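PDB 5TDY: flagellar motor switch protein FliG from Thermotoga maritima, which probably forms part of the switch complex at the base of the flagellar basal body, which sets the direction of flagellar rotation. Local coordinates for residues Tyr78-Lys81 and Val82-Ala86; Leu39-Glu42 and Ile43-Gly47. All coordinates share one frame; numbering follows the deposited sequence.

Contact 1: Tyr78-Lys81 and Val82-Ala86; sequences YAKK and VLEKA
Four successive i to i+4 backbone hydrogen bonds, from Val82 N to Tyr78 O through Lys85 N to Lys81 O, carry helix 75-87 of the FliG N-terminal domain across Tyr78-Lys81 and Val82-Ala86. All four are nearly straight, and the pattern is that of regular alpha helix.

The side chains meet about one turn apart on the surface. Lys80 and Glu84 form an i to i+4 salt bridge. Lys80 NZ lies 3.0 Å from Glu84 OE1, on the syn side but 28° out of the carboxylate plane. Lys80 NZ also makes a weak bond to Glu84 OE2, at 3.3 Å. The Lys80 chain bends at chi3 and chi4, and this turns NZ over to the acid. Glu84 CG sits between its backbone N and carbonyl carbon (chi1 80°), and the chain runs on extended to the carboxylate.

On another side of the helix, Val82 CG2 packs obliquely against the Tyr78 ring, 3.5 Å from Tyr78 CE2. Val82 CG2 also lies 3.4 Å from Tyr78 O. Lys85 CG rests 3.3 Å from Lys81 O, so the aliphatic part of Lys85 lies beside the Lys81 carbonyl.

The bridge pairs opposite charges about one turn apart along the helix. Glu84 OE1 holds the ammonium more closely than OE2. The negative charge of Glu84 would probably offset part of the positive charge of Lys80, Lys81 and Lys85.

Contact 2: Leu39-Glu42 and Ile43-Gly47; sequences LVVE and IANIG
Leu39-Glu42 and Ile43-Gly47 meet at the C-terminal end of helix 33-44, where the last alpha turn gives way to a loop in the FliG N-terminal domain. Ile43 N donates to Leu39 O at 2.8 Å, with an N-H...O angle of 166°. Ala44 N donates to Val40 O at 2.9 Å, and this bond is more bent, at 142°.

Val41 O takes two donors from Asn45, the first residue to leave helical backbone angles. Asn45 N hydrogen-bonds to Val41 O at 3.3 Å. From the side chain, Asn45 ND2 hydrogen-bonds to Val41 O at 2.9 Å. The two come from opposite faces of the carbonyl plane. Asn45 CG lies anti to its own carbonyl carbon (chi1 -63°), and this folds the amide back along the helix to Val41. The Val41 and Asn45 side chains then run side by side in the same direction.

One residue on, Ile46 N bonds to Ile43 O, a shorter i to i+3 link. Ile46 O accepts from Arg10 NH1, which ties the start of the loop to helix 8-19. Leu39 and Ile46 also pack on that helix, while Leu39, Val40 and Ile43 touch Met28 of helix 21-28.

The carbonyl of Leu39 has aliphatic cover as well as its bond. Ile43 CG1 sits 3.2 Å from Leu39 O, and Ile43 CD1 lies 3.6 Å from Leu39 O. The next carbonyl is met by a methyl: Ala44 CB stands 3.2 Å from Val40 O.

Both contacts are local turns of single helices at the surface, in one domain. They share no element: contact 1 lies on helix 75-87 and contact 2 at the end of helix 33-44. They lie on opposite sides of the chain's centre, with centres about 35 Å apart and nearest atoms about 22 Å apart. Contact 1 has no buried residue, and its side chains meet in a salt bridge and a small apolar contact. Contact 2 is also mostly exposed, but Leu39 is buried, and aliphatic side chains pack on two neighbouring helices. Mid-helix carbonyls in contact 1 each take one backbone N-H. At the helix end in contact 2, a side-chain amide joins in.

Contact 1: Tyr78-Lys81 and Val82-Ala86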
loop_
_atom_site.group_PDB
_atom_site.type_symbol
_atom_site.label_atom_id
_atom_site.label_comp_id
_atom_site.label_asym_id
_atom_site.label_seq_id
_atom_site.Cartn_x
_atom_site.Cartn_y
_atom_site.Cartn_z
ATOM N N TYR B 78 -7.537 16.076 -2.460
ATOM C CA TYR B 78 -6.820 15.555 -1.307
ATOM C C TYR B 78 -7.518 15.961 -0.018
ATOM O O TYR B 78 -7.786 15.117 0.849
ATOM C CB TYR B 78 -5.359 16.027 -1.299
ATOM C CG TYR B 78 -4.529 15.246 -0.292
ATOM C CD1 TYR B 78 -3.887 14.078 -0.661
ATOM C CD2 TYR B 78 -4.421 15.662 1.037
ATOM C CE1 TYR B 78 -3.139 13.344 0.256
ATOM C CE2 TYR B 78 -3.670 14.945 1.962
ATOM C CZ TYR B 78 -3.033 13.780 1.560
ATOM O OH TYR B 78 -2.285 13.043 2.456
ATOM N N ALA B 79 -7.848 17.245 0.117
ATOM C CA ALA B 79 -8.521 17.703 1.330
ATOM C C ALA B 79 -9.875 17.030 1.502
ATOM O O ALA B 79 -10.288 16.749 2.631
ATOM C CB ALA B 79 -8.687 19.223 1.296
ATOM N N LYS B 80 -10.578 16.760 0.401
ATOM C CA LYS B 80 -11.874 16.095 0.505
ATOM C C LYS B 80 -11.726 14.720 1.141
ATOM O O LYS B 80 -12.488 14.355 2.044
ATOM C CB LYS B 80 -12.527 15.990 -0.876
ATOM C CG LYS B 80 -13.784 15.091 -0.916
ATOM C CD LYS B 80 -13.934 14.436 -2.290
ATOM C CE LYS B 80 -13.914 12.916 -2.212
ATOM N NZ LYS B 80 -15.250 12.334 -1.907
ATOM N N LYS B 81 -10.730 13.948 0.696
ATOM C CA LYS B 81 -10.554 12.598 1.225
ATOM C C LYS B 81 -10.148 12.624 2.690
ATOM O O LYS B 81 -10.646 11.824 3.489
ATOM C CB LYS B 81 -9.524 11.839 0.391
ATOM C CG LYS B 81 -10.063 11.402 -0.954
ATOM C CD LYS B 81 -9.009 11.488 -2.030
ATOM C CE LYS B 81 -7.999 10.367 -1.955
ATOM N NZ LYS B 81 -6.859 10.643 -2.894
ATOM N N VAL B 82 -9.246 13.535 3.060
ATOM C CA VAL B 82 -8.851 13.685 4.457
ATOM C C VAL B 82 -10.060 14.012 5.328
ATOM O O VAL B 82 -10.297 13.364 6.356
ATOM C CB VAL B 82 -7.760 14.762 4.587
ATOM C CG1 VAL B 82 -7.464 15.024 6.051
ATOM C CG2 VAL B 82 -6.487 14.313 3.863
ATOM N N LEU B 83 -10.845 15.020 4.927
ATOM C CA LEU B 83 -11.981 15.444 5.746
ATOM C C LEU B 83 -13.003 14.330 5.919
ATOM O O LEU B 83 -13.514 14.118 7.024
ATOM C CB LEU B 83 -12.657 16.668 5.130
ATOM C CG LEU B 83 -11.879 17.967 5.235
ATOM C CD1 LEU B 83 -12.591 19.038 4.417
ATOM C CD2 LEU B 83 -11.704 18.350 6.694
ATOM N N GLU B 84 -13.339 13.626 4.838
ATOM C CA GLU B 84 -14.373 12.596 4.945
ATOM C C GLU B 84 -13.878 11.373 5.718
ATOM O O GLU B 84 -14.658 10.752 6.449
ATOM C CB GLU B 84 -14.906 12.212 3.553
ATOM C CG GLU B 84 -14.053 11.255 2.740
ATOM C CD GLU B 84 -14.520 11.143 1.284
ATOM O OE1 GLU B 84 -15.643 11.595 0.984
ATOM O OE2 GLU B 84 -13.769 10.601 0.447
ATOM N N LYS B 85 -12.593 11.027 5.608
ATOM C CA LYS B 85 -12.072 9.947 6.445
ATOM C C LYS B 85 -12.001 10.358 7.911
ATOM O O LYS B 85 -12.228 9.532 8.809
ATOM C CB LYS B 85 -10.694 9.515 5.953
ATOM C CG LYS B 85 -10.717 8.779 4.623
ATOM C CD LYS B 85 -9.287 8.550 4.132
ATOM C CE LYS B 85 -9.260 8.011 2.702
ATOM N NZ LYS B 85 -9.892 6.673 2.627
ATOM N N ALA B 86 -11.685 11.627 8.180
ATOM C CA ALA B 86 -11.525 12.038 9.569
ATOM C C ALA B 86 -12.866 12.225 10.271
ATOM O O ALA B 86 -13.023 11.830 11.429
ATOM C CB ALA B 86 -10.713 13.328 9.647
#

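Contact 2: Leu39-Glu42 and Ile43-Gly47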
loop_
_atom_site.group_PDB
_atom_site.type_symbol
_atom_site.label_atom_id
_atom_site.label_comp_id
_atom_site.label_asym_id
_atom_site.label_seq_id
_atom_site.Cartn_x
_atom_site.Cartn_y
_atom_site.Cartn_z
ATOM N N LEU B 39 12.334 -13.611 1.493
ATOM C CA LEU B 39 10.970 -13.135 1.324
ATOM C C LEU B 39 10.004 -14.294 1.112
ATOM O O LEU B 39 8.904 -14.285 1.665
ATOM C CB LEU B 39 10.906 -12.164 0.154
ATOM C CG LEU B 39 11.222 -10.684 0.356
ATOM C CD1 LEU B 39 11.212 -10.026 -1.024
ATOM C CD2 LEU B 39 10.185 -10.018 1.279
ATOM N N VAL B 40 10.396 -15.302 0.319
ATOM C CA VAL B 40 9.492 -16.431 0.093
ATOM C C VAL B 40 9.269 -17.191 1.393
ATOM O O VAL B 40 8.190 -17.755 1.604
ATOM C CB VAL B 40 9.979 -17.379 -1.038
ATOM C CG1 VAL B 40 10.056 -16.656 -2.389
ATOM C CG2 VAL B 40 11.308 -18.011 -0.714
ATOM N N VAL B 41 10.254 -17.192 2.294
ATOM C CA VAL B 41 10.058 -17.812 3.601
ATOM C C VAL B 41 9.084 -16.992 4.441
ATOM O O VAL B 41 8.232 -17.548 5.146
ATOM C CB VAL B 41 11.412 -18.007 4.316
ATOM C CG1 VAL B 41 11.204 -18.268 5.801
ATOM C CG2 VAL B 41 12.183 -19.182 3.688
ATOM N N GLU B 42 9.193 -15.661 4.398
ATOM C CA GLU B 42 8.221 -14.839 5.116
ATOM C C GLU B 42 6.828 -14.993 4.520
ATOM O O GLU B 42 5.834 -15.052 5.252
ATOM C CB GLU B 42 8.635 -13.366 5.099
ATOM C CG GLU B 42 9.729 -13.023 6.089
ATOM C CD GLU B 42 9.257 -13.082 7.536
ATOM O OE1 GLU B 42 8.177 -12.511 7.848
ATOM O OE2 GLU B 42 9.968 -13.719 8.350
ATOM N N ILE B 43 6.729 -15.021 3.192
ATOM C CA ILE B 43 5.425 -15.226 2.567
ATOM C C ILE B 43 4.850 -16.580 2.956
ATOM O O ILE B 43 3.652 -16.700 3.245
ATOM C CB ILE B 43 5.542 -15.067 1.041
ATOM C CG1 ILE B 43 5.967 -13.620 0.732
ATOM C CG2 ILE B 43 4.211 -15.433 0.355
ATOM C CD1 ILE B 43 6.307 -13.400 -0.720
ATOM N N ALA B 44 5.698 -17.618 3.001
ATOM C CA ALA B 44 5.198 -18.976 3.207
ATOM C C ALA B 44 4.581 -19.142 4.583
ATOM O O ALA B 44 3.620 -19.899 4.742
ATOM C CB ALA B 44 6.321 -19.997 3.010
ATOM N N ASN B 45 5.089 -18.409 5.569
ATOM C CA ASN B 45 4.620 -18.470 6.942
ATOM C C ASN B 45 3.753 -17.272 7.319
ATOM O O ASN B 45 3.658 -16.945 8.503
ATOM C CB ASN B 45 5.819 -18.567 7.886
ATOM C CG ASN B 45 6.618 -19.830 7.666
ATOM O OD1 ASN B 45 6.160 -20.928 7.990
ATOM N ND2 ASN B 45 7.807 -19.691 7.087
ATOM N N ILE B 46 3.121 -16.613 6.342
ATOM C CA ILE B 46 2.396 -15.382 6.637
ATOM C C ILE B 46 1.089 -15.673 7.362
ATOM O O ILE B 46 0.597 -14.835 8.129
ATOM C CB ILE B 46 2.163 -14.566 5.351
ATOM C CG1 ILE B 46 1.754 -13.129 5.688
ATOM C CG2 ILE B 46 1.097 -15.190 4.483
ATOM C CD1 ILE B 46 1.520 -12.269 4.443
ATOM N N GLY B 47 0.503 -16.842 7.139
ATOM C CA GLY B 47 -0.752 -17.154 7.796
ATOM C C GLY B 47 -1.927 -16.362 7.238
ATOM O O GLY B 47 -1.996 -16.033 6.049
#